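Local coordinates for putative lipoprotein (Bacteroides fragilis, PDB 3QNK), which probably serves as a SusD-type lipoprotein of the bacterial outer membrane that binds glycans for uptake, although its own ligand is not known, at residues 38-41 with 42-45; 460-463 with 464-468. One frame throughout, in Å; residues are numbered along the deposited sequence.

Contact 1 (38-41 with 42-45); sequences LQEN and RSDN
Arg42 folds back against Leu38 and Gln39 in a tight turn of the loop between helices 17-29 and 55-58, a turn that ends in an ST turn at Ser43. Its chain bends at chi3 (-90°), which brings the guanidinium back alongside the preceding residues. Leu38 CB lies over one face, offset toward the rim, 3.3 Å from Arg42 NH2, so the aliphatic leucine covers a flat cation without competing for its N-H groups. Gln39 OE1 instead sits at the edge, near the guanidinium plane, 3.1 Å from Arg42 NE; the amide and guanidinium planes are turned 75° apart. NH2 adds a weak bond to the same oxygen and forms a salt bridge with Asp74, which probably offsets the buried charge, while Tyr455 takes Gln39 NE2. Farther along, Glu40 and Asn45 reach for each other. Asn45 ND2 donates almost straight (171°) to Glu40 OE2 at 3.0 Å, arriving from above the carboxylate plane; Phe449 N also donates to that oxygen, and Arg444 holds Asn45 OD1. Serine suits position 43 because its short hydroxyl can give and accept at once: Ser43 OG donates to Glu40 O at 2.6 Å and accepts from Asn45 N at 3.2 Å.

Contact 2 (460-463 with 464-468); sequences WKIG and PETQT
Ile462, packed on Thr466, is the N-cap of the very short helix 463-466 only one residue after the preceding helix has ended. Helix 453-460 closes in a Schellman motif with Lys461, at positive phi, as its C-prime residue, and the next helix starts at once. The isoleucine side chain offers no capping acceptor of the kind Ser or Asp would bring to an N-cap. Separately, its backbone carbonyl takes the weak i to i+4 bond from Thr466 N, and Thr466 OG1 lies 3.0 Å from Ile462 O. The threonine is well shaped for this: with chi1 at 61°, OG1 is directed at the carbonyls while CG2 goes to the hydrocarbon side, 3.8 Å from Ile462 CD1. Those two side chains pass at a slant and also pack on Val457 of the preceding helix.

Glu465 crosses Ile462 at about a right angle. Bent at chi2 (95°), it swings its carboxylate back beside the Ile462 backbone, with OE1 3.5 Å from Ile462 CA. One water donates to Lys461 O at 2.9 Å and, weakly, to Glu465 OE2, linking the exposed acid to the end of the earlier helix. Proline fits the first turn, where its nitrogen has no hydrogen to give and none is needed; its ring packs on Trp491 and Tyr496, whose hydroxyl accepts from Gly463 N. At the far end Gln467, centre of an inverse gamma turn, sends its amide to Asn62 and Arg489. Gly463 O is gripped twice: Thr466 N approaches from above the carbonyl plane at 3.2 Å, whereas Gln467 N comes nearly in line with the C=O bond at 2.8 Å.

How the contacts relate
Contact 1 comes early in the chain and contact 2 late, yet their centres are about 12 Å apart and they touch. Asp44 OD2 packs against Thr466 CG2 at 3.3 Å, and Gln467 OE1 comes within 3.6 Å of Asp44 N. Helix 453-460 joins them further: Arg453 pairs with Asp44 and also touches Thr466, while Phe454 lies against Gln39. Asn62 is shared as well: its ND2 donates to Asn41 O while its OD1 accepts from Gln467 NE2. A phosphate ion, probably from the crystallisation liquor, lies about 5 Å from the side chain of Gln39 and may mark a pocket.

Contact 1 (38-41 with 42-45)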
loop_
_atom_site.group_PDB
_atom_site.type_symbol
_atom_site.label_atom_id
_atom_site.label_comp_id
_atom_site.label_asym_id
_atom_site.label_seq_id
_atom_site.Cartn_x
_atom_site.Cartn_y
_atom_site.Cartn_z
ATOM N N LEU B 38 -1.519 2.812 -16.727
ATOM C CA LEU B 38 -1.368 4.230 -16.535
ATOM C C LEU B 38 -0.180 4.771 -17.290
ATOM O O LEU B 38 -0.329 5.800 -17.949
ATOM C CB LEU B 38 -1.342 4.587 -15.056
ATOM C CG LEU B 38 -2.693 4.406 -14.313
ATOM C CD1 LEU B 38 -2.627 5.023 -12.955
ATOM C CD2 LEU B 38 -3.875 5.043 -15.087
ATOM N N GLN B 39 0.941 4.063 -17.317
ATOM C CA GLN B 39 2.127 4.469 -18.096
ATOM C C GLN B 39 1.805 4.612 -19.601
ATOM O O GLN B 39 2.301 5.555 -20.214
ATOM C CB GLN B 39 3.291 3.477 -17.898
ATOM C CG GLN B 39 3.826 3.453 -16.474
ATOM C CD GLN B 39 4.534 4.723 -16.112
ATOM O OE1 GLN B 39 3.953 5.825 -16.037
ATOM N NE2 GLN B 39 5.807 4.571 -15.859
ATOM N N GLU B 40 0.963 3.698 -20.180
ATOM C CA GLU B 40 0.562 3.771 -21.589
ATOM C C GLU B 40 -0.313 5.005 -21.837
ATOM O O GLU B 40 -0.201 5.638 -22.889
ATOM C CB GLU B 40 -0.176 2.500 -22.035
ATOM C CG GLU B 40 -0.167 2.301 -23.543
ATOM C CD GLU B 40 1.078 1.729 -24.207
ATOM O OE1 GLU B 40 2.110 1.511 -23.526
ATOM O OE2 GLU B 40 1.010 1.516 -25.440
ATOM N N ASN B 41 -1.167 5.353 -20.839
ATOM C CA ASN B 41 -2.045 6.510 -20.862
ATOM C C ASN B 41 -1.238 7.784 -20.586
ATOM O O ASN B 41 -1.799 8.898 -20.572
ATOM C CB ASN B 41 -3.154 6.317 -19.833
ATOM C CG ASN B 41 -4.203 5.347 -20.253
ATOM O OD1 ASN B 41 -4.887 5.539 -21.261
ATOM N ND2 ASN B 41 -4.370 4.286 -19.478
ATOM N N ARG B 42 0.084 7.611 -20.313
ATOM C CA ARG B 42 1.003 8.742 -20.094
ATOM C C ARG B 42 1.955 8.793 -21.280
ATOM O O ARG B 42 3.039 9.338 -21.177
ATOM C CB ARG B 42 1.715 8.691 -18.714
ATOM C CG ARG B 42 0.685 8.756 -17.594
ATOM C CD ARG B 42 1.214 8.991 -16.224
ATOM N NE ARG B 42 1.525 7.742 -15.548
ATOM C CZ ARG B 42 0.985 7.316 -14.405
ATOM N NH1 ARG B 42 0.106 8.066 -13.756
ATOM N NH2 ARG B 42 1.344 6.146 -13.891
ATOM N N SER B 43 1.503 8.261 -22.428
ATOM C CA SER B 43 2.238 8.170 -23.692
ATOM C C SER B 43 1.343 8.577 -24.871
ATOM O O SER B 43 0.114 8.574 -24.761
ATOM C CB SER B 43 2.773 6.748 -23.907
ATOM O OG SER B 43 1.820 5.924 -24.551
ATOM N N ASP B 44 1.963 8.842 -26.027
ATOM C CA ASP B 44 1.245 9.282 -27.227
ATOM C C ASP B 44 0.368 8.162 -27.860
ATOM O O ASP B 44 -0.299 8.431 -28.863
ATOM C CB ASP B 44 2.234 9.845 -28.248
ATOM C CG ASP B 44 3.293 8.884 -28.744
ATOM O OD1 ASP B 44 3.635 7.923 -27.990
ATOM O OD2 ASP B 44 3.825 9.119 -29.859
ATOM N N ASN B 45 0.326 6.941 -27.251
ATOM C CA ASN B 45 -0.498 5.839 -27.761
ATOM C C ASN B 45 -1.925 5.882 -27.250
ATOM O O ASN B 45 -2.808 5.263 -27.861
ATOM C CB ASN B 45 0.098 4.486 -27.394
ATOM C CG ASN B 45 1.216 4.061 -28.290
ATOM O OD1 ASN B 45 1.583 4.746 -29.250
ATOM N ND2 ASN B 45 1.790 2.931 -27.983
#

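Contact 2 (460-463 with 464-468)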
loop_
_atom_site.group_PDB
_atom_site.type_symbol
_atom_site.label_atom_id
_atom_site.label_comp_id
_atom_site.label_asym_id
_atom_site.label_seq_id
_atom_site.Cartn_x
_atom_site.Cartn_y
_atom_site.Cartn_z
ATOM N N TRP B 460 14.600 6.697 -25.776
ATOM C CA TRP B 460 14.927 7.334 -27.048
ATOM C C TRP B 460 15.003 8.836 -26.913
ATOM O O TRP B 460 15.485 9.505 -27.830
ATOM C CB TRP B 460 13.885 6.999 -28.116
ATOM C CG TRP B 460 13.883 5.564 -28.526
ATOM C CD1 TRP B 460 14.931 4.697 -28.498
ATOM C CD2 TRP B 460 12.778 4.845 -29.075
ATOM N NE1 TRP B 460 14.538 3.470 -28.959
ATOM C CE2 TRP B 460 13.224 3.531 -29.333
ATOM C CE3 TRP B 460 11.441 5.184 -29.358
ATOM C CZ2 TRP B 460 12.388 2.546 -29.849
ATOM C CZ3 TRP B 460 10.607 4.209 -29.879
ATOM C CH2 TRP B 460 11.085 2.910 -30.132
ATOM N N LYS B 461 14.501 9.375 -25.781
ATOM C CA LYS B 461 14.473 10.795 -25.477
ATOM C C LYS B 461 13.705 11.555 -26.590
ATOM O O LYS B 461 14.273 12.414 -27.244
ATOM C CB LYS B 461 15.886 11.375 -25.211
ATOM C CG LYS B 461 16.488 10.857 -23.915
ATOM C CD LYS B 461 17.584 11.773 -23.361
ATOM C CE LYS B 461 18.274 11.274 -22.087
ATOM N NZ LYS B 461 17.341 11.032 -20.937
ATOM N N ILE B 462 12.411 11.188 -26.806
ATOM C CA ILE B 462 11.522 11.792 -27.814
ATOM C C ILE B 462 10.212 12.342 -27.163
ATOM O O ILE B 462 9.161 12.416 -27.826
ATOM C CB ILE B 462 11.220 10.839 -28.996
ATOM C CG1 ILE B 462 10.515 9.548 -28.547
ATOM C CG2 ILE B 462 12.476 10.563 -29.816
ATOM C CD1 ILE B 462 9.770 8.800 -29.621
ATOM N N GLY B 463 10.317 12.760 -25.894
ATOM C CA GLY B 463 9.219 13.332 -25.133
ATOM C C GLY B 463 8.614 14.586 -25.738
ATOM O O GLY B 463 7.380 14.677 -25.883
ATOM N N PRO B 464 9.456 15.572 -26.156
ATOM C CA PRO B 464 8.890 16.807 -26.761
ATOM C C PRO B 464 8.046 16.547 -28.014
ATOM O O PRO B 464 7.049 17.209 -28.230
ATOM C CB PRO B 464 10.132 17.613 -27.111
ATOM C CG PRO B 464 11.203 17.081 -26.216
ATOM C CD PRO B 464 10.935 15.655 -26.053
ATOM N N GLU B 465 8.447 15.580 -28.818
ATOM C CA GLU B 465 7.817 15.176 -30.069
ATOM C C GLU B 465 6.512 14.418 -29.840
ATOM O O GLU B 465 5.617 14.465 -30.697
ATOM C CB GLU B 465 8.787 14.251 -30.864
ATOM C CG GLU B 465 10.099 14.872 -31.344
ATOM C CD GLU B 465 11.348 14.723 -30.498
ATOM O OE1 GLU B 465 11.285 14.961 -29.271
ATOM O OE2 GLU B 465 12.421 14.457 -31.087
ATOM N N THR B 466 6.401 13.687 -28.721
ATOM C CA THR B 466 5.244 12.833 -28.487
ATOM C C THR B 466 4.237 13.414 -27.490
ATOM O O THR B 466 3.032 13.254 -27.692
ATOM C CB THR B 466 5.714 11.445 -28.034
ATOM O OG1 THR B 466 6.438 11.556 -26.813
ATOM C CG2 THR B 466 6.575 10.752 -29.075
ATOM N N GLN B 467 4.701 14.090 -26.413
ATOM C CA GLN B 467 3.782 14.652 -25.420
ATOM C C GLN B 467 3.370 16.059 -25.855
ATOM O O GLN B 467 3.877 17.063 -25.332
ATOM C CB GLN B 467 4.405 14.617 -24.012
ATOM C CG GLN B 467 4.637 13.209 -23.446
ATOM C CD GLN B 467 3.345 12.475 -23.162
ATOM O OE1 GLN B 467 2.840 11.722 -24.002
ATOM N NE2 GLN B 467 2.802 12.630 -21.964
ATOM N N THR B 468 2.465 16.118 -26.858
ATOM C CA THR B 468 1.920 17.347 -27.443
ATOM C C THR B 468 0.400 17.287 -27.489
ATOM O O THR B 468 -0.212 16.686 -26.616
ATOM C CB THR B 468 2.473 17.579 -28.863
ATOM O OG1 THR B 468 2.375 16.374 -29.616
ATOM C CG2 THR B 468 3.879 18.075 -28.867
HETATM O O HOH W 1 15.434 13.431 -29.714
#